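Local coordinates for protein ornithine carbamoyltransferase, anabolic (Campylobacter jejuni subsp. jejuni, PDB 3TPF) that reversibly transfers the carbamoyl group of carbamoyl phosphate to L-ornithine, yielding L-citrulline and phosphate in arginine biosynthesis, at residues 134-137 against 141-144. Sequence-based numbering, arbitrary orientation.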
loop_
_atom_site.group_PDB
_atom_site.type_symbol
_atom_site.label_atom_id
_atom_site.label_comp_id
_atom_site.label_asym_id
_atom_site.label_seq_id
_atom_site.Cartn_x
_atom_site.Cartn_y
_atom_site.Cartn_z
ATOM N N PHE B 134 22.847 16.577 7.738
ATOM C CA PHE B 134 22.595 16.122 9.130
ATOM C C PHE B 134 23.743 15.251 9.549
ATOM O O PHE B 134 24.217 15.288 10.715
ATOM C CB PHE B 134 21.312 15.286 9.160
ATOM C CG PHE B 134 20.971 14.721 10.502
ATOM C CD1 PHE B 134 20.186 15.432 11.369
ATOM C CD2 PHE B 134 21.390 13.483 10.876
ATOM C CE1 PHE B 134 19.884 14.940 12.636
ATOM C CE2 PHE B 134 21.114 12.987 12.161
ATOM C CZ PHE B 134 20.345 13.707 13.033
ATOM N N THR B 135 24.155 14.435 8.581
ATOM C CA THR B 135 25.136 13.377 8.851
ATOM C C THR B 135 26.530 13.935 9.048
ATOM O O THR B 135 27.255 13.539 9.933
ATOM C CB THR B 135 25.147 12.319 7.755
ATOM O OG1 THR B 135 23.852 11.697 7.707
ATOM C CG2 THR B 135 26.168 11.301 8.123
ATOM N N ILE B 136 26.835 14.911 8.217
ATOM C CA ILE B 136 28.072 15.655 8.324
ATOM C C ILE B 136 28.206 16.322 9.705
ATOM O O ILE B 136 29.251 16.288 10.330
ATOM C CB ILE B 136 28.164 16.737 7.242
ATOM C CG1 ILE B 136 28.313 16.084 5.860
ATOM C CG2 ILE B 136 29.336 17.643 7.543
ATOM C CD1 ILE B 136 28.097 17.049 4.739
ATOM N N LYS B 137 27.106 16.845 10.191
ATOM C CA LYS B 137 27.096 17.480 11.490
ATOM C C LYS B 137 27.287 16.445 12.594
ATOM O O LYS B 137 27.995 16.662 13.562
ATOM C CB LYS B 137 25.802 18.270 11.646
ATOM C CG LYS B 137 25.633 19.058 12.920
ATOM C CD LYS B 137 24.605 20.205 12.746
ATOM C CE LYS B 137 24.527 21.127 14.008
ATOM N NZ LYS B 137 23.585 20.742 15.127
ATOM N N LYS B 141 32.117 16.895 11.216
ATOM C CA LYS B 141 32.881 17.348 10.068
ATOM C C LYS B 141 32.414 18.738 9.635
ATOM O O LYS B 141 32.685 19.178 8.524
ATOM C CB LYS B 141 32.812 16.365 8.895
ATOM C CG LYS B 141 33.313 14.968 9.234
ATOM C CD LYS B 141 34.817 14.883 9.227
ATOM C CE LYS B 141 35.364 13.693 10.003
ATOM N NZ LYS B 141 36.852 13.688 10.076
HETATM N N MSE B 142 31.776 19.443 10.558
HETATM C CA MSE B 142 31.364 20.825 10.323
HETATM C C MSE B 142 31.998 21.650 11.358
HETATM O O MSE B 142 31.383 22.135 12.306
HETATM C CB MSE B 142 29.884 21.035 10.397
HETATM C CG MSE B 142 29.350 21.284 8.998
HETATM SE SE MSE B 142 27.388 21.502 9.048
HETATM C CE MSE B 142 26.875 20.093 7.782
ATOM N N GLN B 143 33.293 21.795 11.170
ATOM C CA GLN B 143 34.104 22.682 11.960
ATOM C C GLN B 143 33.881 24.138 11.437
ATOM O O GLN B 143 34.163 24.494 10.270
ATOM C CB GLN B 143 35.557 22.200 11.890
ATOM N N ASN B 144 33.296 24.960 12.299
ATOM C CA ASN B 144 33.170 26.412 12.034
ATOM C C ASN B 144 31.914 26.793 11.231
ATOM O O ASN B 144 31.841 27.869 10.643
ATOM C CB ASN B 144 34.439 26.918 11.317
#
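Ile136 and Lys141 are joined by the polar bond of this contact, main chain to main chain. The amide N of Lys141 lies 3.1 Å from O of Ile136; the N-H...O angle of 165° and the C=O...N angle of 161° show a fairly straight bond arriving close to the direction of the carbonyl. Donor and acceptor are five residues apart, one more than in an alpha-helical bond, which closes a pi-turn as the chain leaves helix 126-138.

The apolar part centres on Ile136 and Met142, modelled as selenomethionine. Their side chains cross at about a right angle: CE of Met142 approaches the branch of Ile136, 3.5 Å from CG2 and 3.6 Å from CB, while CG of Met142 is 3.9 Å from the same CG2. Two torsional features contribute to the meeting. In Ile136 CG2 lies anti to the backbone N and beside the carbonyl carbon, which brings this methyl near Lys141 and Met142; in Met142 a bend at chi3 (-124°) brings CE against the last helical turn, 4.1 Å from N of Lys137 and 4.4 Å from its CB. Lys141 contributes its root, with CB 3.9 Å from CG2 of Ile136.

NZ of Lys137 hydrogen-bonds to OD1 of Asn21, and NZ of Lys141 to O of Asp255. Val217, on strand 217-220, touches both Ile136 and Lys141.

Helix 126-138, packed through Phe134 and Thr135 against helix 279-302, is one of two helices linking the carbamoyl phosphate and ornithine domains in this family; the loop leads to strand 148-152, central in the Rossmann-like sheet. The backbone bond helps to fix the chain's exit from the helix, and the methyl and methylene contacts around Ile136 supply directionless packing, leaving the charged groups to outside partners.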